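Local coordinates for putative hemin transport system, substrate-binding protein (Burkholderia cenocepacia J2315, PDB 5GIZ) that binds heme in the periplasm and probably delivers it to a partner transporter as the substrate-binding component of a bacterial heme-uptake system, at residues R7-G12 / L63-D68; L15-F20 / C39-A44; R55-E60 / T80-V85; V70-E75 / V90-F95. All blocks are in the same frame, centred on the assembly; numbering follows the deposited sequence.

Overall arrangement
From the N terminus, strand 6-11 runs into helix 13-23, and interaction 1 closes a long loop by bringing the strand together with 63-68, the turn that follows helix 59-64. Nested inside it, interaction 2 closes the shorter loop that holds strand 30-35 and ties helix 13-23 to the chain entering helix 43-46; the two touch where Val-10 meets helix 13-23. Interaction 3 crosses interaction 1 along the chain and ties the start of helix 59-64 to helix 79-87. Interaction 4, which opens after interaction 1 has closed and crosses interaction 3, closes the beta-alpha-beta unit around helix 79-87. Interactions 1 and 4 meet in the four-stranded parallel sheet, where strand 69-72 lies beside strand 6-11.

Interaction 1 of 4, residues R7-G12 / L63-D68; sequences RVIVIG and LSLRPD
Arg-7 turns its guanidinium onto the carbonyl O of Leu-65, where strand 6-11 of the parallel sheet meets the turn leading from helix 59-64 into the neighbouring strand 69-72, a connection within the alpha/beta fold of this periplasmic binding protein. Leu-65 comes first. Its O is gripped side-on by two nitrogens of Arg-7, with NE at 3.0 Å and NH2 at 2.8 Å; the acceptor lies in the guanidinium plane, and both donors approach from the same face of the carbonyl. The bend at chi3 of Arg-7 (62°) turns the guanidinium toward this oxygen. Leu-65 also presents CB to CD1 of Ile-9. At Arg-66 the two guanidinium groups stack, their planes 27° apart and centres 4.0 Å apart, with NH2 of Arg-66 above the middle of the Arg-7 group. The like charges probably make this stack costly in itself, while the carbonyl grip fixes the rotation of Arg-7. Arg-7 NE also makes a weak bond to Arg-66 O. Pro-67 then covers Ile-9, whose CD1 lies 3.8 Å from Pro-67 CB, and Leu-62 of the preceding helix touches both residues. Asp-68 finishes the turn by bonding both polar backbone atoms of Arg-7: its N donates to Arg-7 O at 2.8 Å, and its carboxylate OD2 accepts from Arg-7 N at 2.8 Å, met on the anti side and 26° out of the carboxylate plane.

Interaction 2 of 4, residues L15-F20 / C39-A44; sequences LAETAF and CTYPDA
Ala-16 against Cys-39, and Phe-20 against Ala-44, make tight contacts between helix 13-23 and the chain that leads into helix 43-46. CB of Ala-16 meets SG of Cys-39 at 3.5 Å. The small alanine lets the loop come close, with the CA atoms of Ala-16 and Cys-39 separated by 6.1 Å; Cys-39 also lies close to Gly-13, a residue of the heme site. The methyl CB of Ala-44 sits over one face of the Phe-20 ring in a CH-pi contact, 3.8 Å from its centroid and 26° off the normal, displaced toward CE1. The buried Glu-17 belongs to the close packing too, its CG lying 3.4 Å from Tyr-41 O. The solvent side is formed by the exposed Tyr-41 side chain and the partly exposed Pro-42. There the approaches are longer: Glu-17 CD lies 3.8 Å from Tyr-41 CD1, with carboxylate and ring planes 57° apart, and Phe-20 CB packs on Pro-42 CD at 3.9 Å, just after a cis peptide. No hydrogen bond joins the segments. The charge of Glu-17 is instead paired with Arg-254, which makes a salt bridge to OE1 and also a cation-pi contact with the Tyr-41 ring, so one arginine links both residues. In the fold, Leu-246 of helix 245-249 touches Glu-17 and Tyr-41, while Leu-32 of strand 30-35 backs Phe-20.

Interaction 3 of 4, residues R55-E60 / T80-V85; sequences RALSAE and TAIAQV
Ala-59 pushes its methyl into the surface of helix 79-87, where it overlaps Ala-81, Gln-84 and Val-85. The CA atoms of Ala-59 and Ala-81 are 5.0 Å apart, a close approach permitted by the two small side chains. Gln-84 runs past this methyl: with CG anti to the backbone N (chi1 -171°) and the chain extended beyond it, the amide arrives beside Ala-59, Gln-84 OE1 lying 3.6 Å from Ala-59 CB. Gln-84 NE2 reaches CG of Glu-60 at 4.1 Å, an apolar carbon, and the carboxylate and amide planes are 29° apart without a hydrogen bond between them. CG2 of Val-85 stands 4.0 Å from Ala-59 CB. This is plain packing between the start of helix 59-64, N-capped by Ser-58 through its OG bond to Gly-61 N, and the helix of the beta-alpha-beta unit that joins strands 69-72 and 91-94. On the N-terminal side of the cap, Leu-57 O meets Ala-81 CB at 3.7 Å, while Leu-57 CD1 reaches CD1 of Ile-82 at 4.2 Å. Just upstream are Arg-55, which contacts heme in the heme-bound protein, and Tyr-53, axial ligand of the heme iron there; no heme is bound in this model. The side chains of Leu-57 and Tyr-53 are about 7 Å apart.

Interaction 4 of 4, residues V70-E75 / V90-F95; sequences VLASAE and VTVTTF
Val-70 and Ala-72 join strand 91-94 through four backbone hydrogen bonds, all 2.9 Å long: Val-70 N to Thr-91 O, Thr-93 N to Val-70 O, Ala-72 N to Thr-93 O, and Phe-95 N to Ala-72 O. The strand directions are 24° apart, and Val-70, Leu-71 and Ala-72 pair with Val-92, Thr-93 and Thr-94 in parallel register. Beside these bonds, CA of Thr-94 approaches Ala-72 O at 3.2 Å in a CA-H...O contact. On one face of the sheet, Val-70 CG2 packs on Val-90 CG1 at 3.9 Å, and Val-92 CG1 on Ala-72 CB at 4.1 Å; Val-85 of helix 79-87 covers Val-90 and Val-92. On the other, CE1 of the Phe-95 ring lies 4.0 Å from Leu-71 CB, and Val-111 of helix 101-114 backs both residues. The Phe-95 ring also turns its edge to Ala-72 O, 3.6 Å from Phe-95 CD1. The strands and helix 79-87 form a beta-alpha-beta crossover, and the other edge of strand 69-72 bonds to Ile-9 and Ile-11. Ser-73, just past the strand, touches the heme-site residue Gln-54. Ala-72 O thus takes one true hydrogen bond, with the CA-H and ring edge as weaker additions that probably limit its movement.

Interaction 1 of 4, residues R7-G12 / L63-D68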
# COMPACT_ATOMS: atom_id res chain seq x y z
N ARG A 7 -22.62 -8.13 -8.92
CA ARG A 7 -22.24 -6.78 -8.46
C ARG A 7 -21.24 -6.94 -7.31
O ARG A 7 -21.53 -7.62 -6.32
CB ARG A 7 -23.44 -5.99 -7.95
CG ARG A 7 -24.44 -5.65 -9.05
CD ARG A 7 -25.70 -4.98 -8.53
NE ARG A 7 -25.44 -3.71 -7.88
CZ ARG A 7 -25.24 -2.57 -8.52
NH1 ARG A 7 -25.32 -2.52 -9.86
NH2 ARG A 7 -25.00 -1.47 -7.83
N VAL A 8 -20.03 -6.37 -7.48
CA VAL A 8 -18.96 -6.52 -6.54
C VAL A 8 -18.57 -5.20 -5.89
O VAL A 8 -18.42 -4.19 -6.57
CB VAL A 8 -17.75 -7.18 -7.24
CG1 VAL A 8 -16.60 -7.36 -6.27
CG2 VAL A 8 -18.14 -8.49 -7.90
N ILE A 9 -18.36 -5.21 -4.58
CA ILE A 9 -17.74 -4.12 -3.85
C ILE A 9 -16.37 -4.55 -3.35
O ILE A 9 -16.20 -5.69 -2.91
CB ILE A 9 -18.66 -3.62 -2.73
CG1 ILE A 9 -19.91 -2.97 -3.36
CG2 ILE A 9 -17.91 -2.70 -1.74
CD1 ILE A 9 -20.96 -2.56 -2.36
N VAL A 10 -15.40 -3.65 -3.41
CA VAL A 10 -14.04 -4.00 -3.03
C VAL A 10 -13.57 -3.01 -1.96
O VAL A 10 -13.74 -1.80 -2.13
CB VAL A 10 -13.10 -4.00 -4.26
CG1 VAL A 10 -11.69 -4.44 -3.86
CG2 VAL A 10 -13.66 -4.88 -5.36
N ILE A 11 -12.99 -3.53 -0.91
CA ILE A 11 -12.47 -2.76 0.21
C ILE A 11 -10.99 -2.98 0.26
O ILE A 11 -10.58 -4.09 0.57
CB ILE A 11 -13.13 -3.11 1.56
CG1 ILE A 11 -14.68 -3.14 1.50
CG2 ILE A 11 -12.57 -2.14 2.59
CD1 ILE A 11 -15.33 -1.91 1.01
N GLY A 12 -10.21 -1.93 0.04
CA GLY A 12 -8.78 -2.00 0.06
C GLY A 12 -8.21 -1.69 -1.32
O GLY A 12 -8.44 -2.39 -2.29
N LEU A 63 -24.56 -1.62 1.59
CA LEU A 63 -25.71 -2.44 1.18
C LEU A 63 -26.61 -1.76 0.21
O LEU A 63 -27.28 -2.41 -0.58
CB LEU A 63 -26.52 -2.93 2.40
CG LEU A 63 -25.76 -3.94 3.25
CD1 LEU A 63 -26.42 -4.13 4.60
CD2 LEU A 63 -25.57 -5.26 2.52
N SER A 64 -26.68 -0.43 0.25
CA SER A 64 -27.53 0.29 -0.70
C SER A 64 -27.07 0.13 -2.15
O SER A 64 -27.85 0.37 -3.08
CB SER A 64 -27.61 1.78 -0.35
OG SER A 64 -26.49 2.52 -0.78
N LEU A 65 -25.82 -0.31 -2.34
CA LEU A 65 -25.33 -0.58 -3.64
C LEU A 65 -25.63 -2.00 -4.12
O LEU A 65 -25.17 -2.43 -5.20
CB LEU A 65 -23.83 -0.27 -3.72
CG LEU A 65 -23.43 1.15 -3.41
CD1 LEU A 65 -21.91 1.28 -3.44
CD2 LEU A 65 -24.10 2.11 -4.38
N ARG A 66 -26.43 -2.74 -3.35
CA ARG A 66 -26.87 -4.08 -3.74
C ARG A 66 -25.76 -5.03 -4.17
O ARG A 66 -25.80 -5.62 -5.24
CB ARG A 66 -27.92 -3.98 -4.82
CG ARG A 66 -29.10 -3.12 -4.40
CD ARG A 66 -30.17 -2.95 -5.47
NE ARG A 66 -29.63 -2.15 -6.55
CZ ARG A 66 -29.19 -2.62 -7.71
NH1 ARG A 66 -29.30 -3.89 -8.00
NH2 ARG A 66 -28.64 -1.77 -8.56
N PRO A 67 -24.74 -5.21 -3.33
CA PRO A 67 -23.69 -6.14 -3.74
C PRO A 67 -24.14 -7.57 -3.70
O PRO A 67 -24.93 -7.95 -2.85
CB PRO A 67 -22.63 -5.96 -2.65
CG PRO A 67 -23.42 -5.54 -1.44
CD PRO A 67 -24.46 -4.60 -2.01
N ASP A 68 -23.57 -8.39 -4.59
CA ASP A 68 -23.61 -9.84 -4.47
C ASP A 68 -22.38 -10.39 -3.75
O ASP A 68 -22.41 -11.50 -3.19
CB ASP A 68 -23.64 -10.47 -5.87
CG ASP A 68 -24.86 -10.10 -6.63
OD1 ASP A 68 -26.01 -10.16 -6.05
OD2 ASP A 68 -24.76 -9.62 -7.78

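Interaction 2 of 4, residues L15-F20 / C39-A44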
# COMPACT_ATOMS: atom_id res chain seq x y z
N LEU A 15 -6.72 -4.41 -3.47
CA LEU A 15 -7.71 -5.34 -3.95
C LEU A 15 -8.43 -4.80 -5.15
O LEU A 15 -8.72 -5.52 -6.12
CB LEU A 15 -8.69 -5.77 -2.83
CG LEU A 15 -8.14 -6.67 -1.76
CD1 LEU A 15 -9.33 -7.09 -0.89
CD2 LEU A 15 -7.47 -7.91 -2.31
N ALA A 16 -8.76 -3.49 -5.13
CA ALA A 16 -9.39 -2.90 -6.27
C ALA A 16 -8.45 -2.91 -7.47
O ALA A 16 -8.87 -3.20 -8.59
CB ALA A 16 -9.88 -1.49 -5.97
N GLU A 17 -7.19 -2.57 -7.25
CA GLU A 17 -6.21 -2.65 -8.32
C GLU A 17 -6.15 -4.05 -8.89
O GLU A 17 -6.05 -4.21 -10.13
CB GLU A 17 -4.83 -2.25 -7.83
CG GLU A 17 -4.67 -0.76 -7.53
CD GLU A 17 -3.24 -0.33 -7.40
OE1 GLU A 17 -2.38 -0.80 -8.18
OE2 GLU A 17 -2.91 0.48 -6.51
N THR A 18 -6.16 -5.05 -8.02
CA THR A 18 -6.10 -6.42 -8.49
C THR A 18 -7.30 -6.76 -9.36
O THR A 18 -7.17 -7.25 -10.48
CB THR A 18 -6.01 -7.34 -7.28
OG1 THR A 18 -4.83 -7.07 -6.50
CG2 THR A 18 -5.98 -8.83 -7.69
N ALA A 19 -8.48 -6.41 -8.86
CA ALA A 19 -9.67 -6.65 -9.65
C ALA A 19 -9.63 -5.98 -11.00
O ALA A 19 -9.91 -6.60 -12.03
CB ALA A 19 -10.91 -6.24 -8.90
N PHE A 20 -9.28 -4.70 -11.03
CA PHE A 20 -9.27 -4.03 -12.31
C PHE A 20 -8.21 -4.61 -13.21
O PHE A 20 -8.43 -4.65 -14.40
CB PHE A 20 -9.17 -2.49 -12.16
CG PHE A 20 -10.47 -1.83 -11.77
CD1 PHE A 20 -11.54 -1.81 -12.61
CD2 PHE A 20 -10.63 -1.33 -10.51
CE1 PHE A 20 -12.76 -1.25 -12.22
CE2 PHE A 20 -11.80 -0.70 -10.14
CZ PHE A 20 -12.88 -0.72 -10.95
N CYS A 39 -9.56 3.30 -2.55
CA CYS A 39 -9.48 2.76 -3.89
C CYS A 39 -9.50 3.86 -4.91
O CYS A 39 -10.54 4.21 -5.48
CB CYS A 39 -10.62 1.76 -4.16
SG CYS A 39 -10.62 0.33 -3.06
N THR A 40 -8.31 4.39 -5.17
CA THR A 40 -8.13 5.54 -6.04
C THR A 40 -7.41 5.25 -7.33
O THR A 40 -7.20 6.14 -8.11
CB THR A 40 -7.36 6.63 -5.34
OG1 THR A 40 -6.07 6.12 -5.02
CG2 THR A 40 -8.06 7.03 -4.07
N TYR A 41 -7.00 4.00 -7.56
CA TYR A 41 -6.25 3.58 -8.74
C TYR A 41 -6.81 2.28 -9.30
O TYR A 41 -7.09 1.37 -8.56
CB TYR A 41 -4.75 3.37 -8.38
CG TYR A 41 -3.92 3.32 -9.62
CD1 TYR A 41 -3.68 2.12 -10.27
CD2 TYR A 41 -3.41 4.46 -10.18
CE1 TYR A 41 -2.95 2.04 -11.45
CE2 TYR A 41 -2.70 4.40 -11.37
CZ TYR A 41 -2.52 3.20 -12.00
OH TYR A 41 -1.79 3.11 -13.17
N PRO A 42 -6.93 2.13 -10.63
CA PRO A 42 -6.72 3.12 -11.67
C PRO A 42 -7.91 4.08 -11.76
O PRO A 42 -8.69 4.20 -10.81
CB PRO A 42 -6.59 2.26 -12.91
CG PRO A 42 -7.49 1.07 -12.63
CD PRO A 42 -7.49 0.85 -11.15
N ASP A 43 -8.06 4.80 -12.87
CA ASP A 43 -9.18 5.79 -12.95
C ASP A 43 -10.56 5.15 -12.75
O ASP A 43 -11.44 5.73 -12.13
CB ASP A 43 -9.19 6.48 -14.30
CG ASP A 43 -8.07 7.48 -14.47
OD1 ASP A 43 -7.45 7.90 -13.46
OD2 ASP A 43 -7.80 7.87 -15.64
N ALA A 44 -10.72 3.89 -13.17
CA ALA A 44 -11.97 3.18 -12.95
C ALA A 44 -12.32 2.98 -11.48
O ALA A 44 -13.50 2.89 -11.11
CB ALA A 44 -11.92 1.80 -13.64

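Interaction 3 of 4, residues R55-E60 / T80-V85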
# COMPACT_ATOMS: atom_id res chain seq x y z
N ARG A 55 -11.53 1.43 7.33
CA ARG A 55 -11.73 1.09 8.76
C ARG A 55 -13.00 1.68 9.38
O ARG A 55 -13.28 1.47 10.57
CB ARG A 55 -10.56 1.60 9.59
CG ARG A 55 -9.20 1.08 9.20
CD ARG A 55 -8.26 1.16 10.39
NE ARG A 55 -8.41 -0.00 11.27
CZ ARG A 55 -8.70 0.01 12.58
NH1 ARG A 55 -8.85 1.15 13.26
NH2 ARG A 55 -8.82 -1.15 13.21
N ALA A 56 -13.77 2.43 8.61
CA ALA A 56 -14.98 3.09 9.11
C ALA A 56 -16.08 2.98 8.05
O ALA A 56 -16.65 3.95 7.64
CB ALA A 56 -14.69 4.55 9.45
N LEU A 57 -16.39 1.75 7.65
CA LEU A 57 -17.33 1.51 6.55
C LEU A 57 -18.74 1.84 6.98
O LEU A 57 -19.11 1.61 8.14
CB LEU A 57 -17.25 0.07 6.08
CG LEU A 57 -15.96 -0.38 5.40
CD1 LEU A 57 -15.92 -1.85 5.15
CD2 LEU A 57 -15.77 0.34 4.08
N SER A 58 -19.55 2.36 6.05
CA SER A 58 -20.98 2.45 6.24
C SER A 58 -21.65 1.20 5.70
O SER A 58 -21.75 1.01 4.48
CB SER A 58 -21.55 3.66 5.51
OG SER A 58 -22.98 3.65 5.52
N ALA A 59 -22.12 0.34 6.62
CA ALA A 59 -22.75 -0.87 6.18
C ALA A 59 -24.01 -0.57 5.36
O ALA A 59 -24.26 -1.20 4.33
CB ALA A 59 -23.06 -1.78 7.35
N GLU A 60 -24.80 0.41 5.81
CA GLU A 60 -26.00 0.80 5.10
C GLU A 60 -25.69 1.34 3.72
O GLU A 60 -26.37 1.00 2.76
CB GLU A 60 -26.74 1.91 5.85
CG GLU A 60 -27.05 1.58 7.28
CD GLU A 60 -26.09 2.27 8.24
OE1 GLU A 60 -26.55 3.26 8.87
OE2 GLU A 60 -24.90 1.87 8.36
N THR A 80 -18.49 -4.46 13.52
CA THR A 80 -19.94 -4.38 13.49
C THR A 80 -20.48 -4.11 12.08
O THR A 80 -21.56 -4.58 11.73
CB THR A 80 -20.45 -3.27 14.43
OG1 THR A 80 -19.61 -2.12 14.30
CG2 THR A 80 -20.42 -3.74 15.87
N ALA A 81 -19.74 -3.33 11.29
CA ALA A 81 -20.16 -3.03 9.91
C ALA A 81 -20.05 -4.31 9.04
O ALA A 81 -21.00 -4.72 8.37
CB ALA A 81 -19.37 -1.87 9.33
N ILE A 82 -18.93 -5.01 9.15
CA ILE A 82 -18.78 -6.27 8.40
C ILE A 82 -19.87 -7.25 8.80
O ILE A 82 -20.46 -7.96 7.98
CB ILE A 82 -17.38 -6.89 8.61
CG1 ILE A 82 -16.27 -6.00 8.06
CG2 ILE A 82 -17.30 -8.26 7.96
CD1 ILE A 82 -16.34 -5.77 6.56
N ALA A 83 -20.14 -7.32 10.09
CA ALA A 83 -21.14 -8.24 10.56
C ALA A 83 -22.53 -7.89 10.00
O ALA A 83 -23.30 -8.80 9.66
CB ALA A 83 -21.14 -8.25 12.07
N GLN A 84 -22.87 -6.60 9.94
CA GLN A 84 -24.15 -6.18 9.38
C GLN A 84 -24.26 -6.58 7.89
O GLN A 84 -25.34 -6.99 7.43
CB GLN A 84 -24.36 -4.67 9.55
CG GLN A 84 -25.76 -4.21 9.17
CD GLN A 84 -26.01 -2.72 9.39
OE1 GLN A 84 -25.28 -2.04 10.12
NE2 GLN A 84 -27.05 -2.20 8.74
N VAL A 85 -23.16 -6.48 7.15
CA VAL A 85 -23.18 -6.84 5.72
C VAL A 85 -23.38 -8.35 5.51
O VAL A 85 -24.21 -8.80 4.68
CB VAL A 85 -21.90 -6.35 5.00
CG1 VAL A 85 -21.79 -6.90 3.56
CG2 VAL A 85 -21.84 -4.82 5.02

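Interaction 4 of 4, residues V70-E75 / V90-F95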
# COMPACT_ATOMS: atom_id res chain seq x y z
N VAL A 70 -18.52 -8.97 -1.65
CA VAL A 70 -17.58 -8.00 -1.16
C VAL A 70 -16.22 -8.70 -1.03
O VAL A 70 -16.12 -9.73 -0.37
CB VAL A 70 -18.00 -7.43 0.22
CG1 VAL A 70 -16.91 -6.55 0.80
CG2 VAL A 70 -19.35 -6.72 0.15
N LEU A 71 -15.20 -8.14 -1.65
CA LEU A 71 -13.84 -8.53 -1.45
C LEU A 71 -13.23 -7.56 -0.49
O LEU A 71 -13.19 -6.36 -0.77
CB LEU A 71 -13.07 -8.49 -2.77
CG LEU A 71 -13.73 -9.26 -3.93
CD1 LEU A 71 -12.93 -8.98 -5.23
CD2 LEU A 71 -13.89 -10.70 -3.61
N ALA A 72 -12.79 -8.06 0.66
CA ALA A 72 -12.37 -7.21 1.74
C ALA A 72 -10.96 -7.44 2.19
O ALA A 72 -10.54 -8.60 2.42
CB ALA A 72 -13.30 -7.39 2.94
N SER A 73 -10.23 -6.36 2.33
CA SER A 73 -8.86 -6.45 2.80
C SER A 73 -8.90 -6.79 4.27
O SER A 73 -9.93 -6.62 4.97
CB SER A 73 -8.16 -5.13 2.58
OG SER A 73 -8.75 -4.21 3.44
N ALA A 74 -7.72 -7.13 4.76
CA ALA A 74 -7.51 -7.42 6.18
C ALA A 74 -7.91 -6.23 7.06
O ALA A 74 -8.34 -6.41 8.18
CB ALA A 74 -6.04 -7.79 6.40
N GLU A 75 -7.77 -5.03 6.53
CA GLU A 75 -8.02 -3.79 7.26
C GLU A 75 -9.51 -3.35 7.30
O GLU A 75 -9.91 -2.45 8.08
CB GLU A 75 -7.10 -2.71 6.65
CG GLU A 75 -5.59 -3.05 6.74
CD GLU A 75 -4.94 -3.69 5.49
OE1 GLU A 75 -5.62 -4.19 4.58
OE2 GLU A 75 -3.68 -3.72 5.41
N VAL A 90 -24.97 -11.04 2.27
CA VAL A 90 -23.92 -10.76 1.29
C VAL A 90 -22.68 -11.57 1.66
O VAL A 90 -22.27 -11.59 2.82
CB VAL A 90 -23.61 -9.25 1.27
CG1 VAL A 90 -22.51 -8.93 0.27
CG2 VAL A 90 -24.85 -8.45 0.94
N THR A 91 -22.09 -12.21 0.67
CA THR A 91 -20.84 -12.92 0.81
C THR A 91 -19.70 -11.92 0.95
O THR A 91 -19.54 -11.01 0.14
CB THR A 91 -20.56 -13.84 -0.41
OG1 THR A 91 -21.62 -14.82 -0.48
CG2 THR A 91 -19.16 -14.56 -0.31
N VAL A 92 -18.88 -12.11 1.97
CA VAL A 92 -17.75 -11.25 2.20
C VAL A 92 -16.54 -12.18 2.25
O VAL A 92 -16.48 -13.12 3.10
CB VAL A 92 -17.86 -10.48 3.52
CG1 VAL A 92 -16.59 -9.70 3.78
CG2 VAL A 92 -19.08 -9.57 3.56
N THR A 93 -15.61 -12.01 1.33
CA THR A 93 -14.40 -12.82 1.27
C THR A 93 -13.26 -11.91 1.66
O THR A 93 -13.00 -10.88 1.05
CB THR A 93 -14.26 -13.41 -0.13
OG1 THR A 93 -15.44 -14.22 -0.39
CG2 THR A 93 -12.99 -14.22 -0.28
N THR A 94 -12.53 -12.34 2.69
CA THR A 94 -11.52 -11.54 3.32
C THR A 94 -10.13 -12.04 2.95
O THR A 94 -9.91 -13.26 2.88
CB THR A 94 -11.75 -11.50 4.83
OG1 THR A 94 -13.06 -10.97 5.07
CG2 THR A 94 -10.82 -10.61 5.51
N PHE A 95 -9.21 -11.12 2.72
CA PHE A 95 -7.85 -11.44 2.29
C PHE A 95 -6.87 -11.15 3.41
O PHE A 95 -7.14 -10.34 4.29
CB PHE A 95 -7.54 -10.63 0.99
CG PHE A 95 -8.36 -11.11 -0.17
CD1 PHE A 95 -9.67 -10.69 -0.34
CD2 PHE A 95 -7.85 -12.02 -1.08
CE1 PHE A 95 -10.49 -11.19 -1.36
CE2 PHE A 95 -8.66 -12.53 -2.09
CZ PHE A 95 -9.98 -12.10 -2.25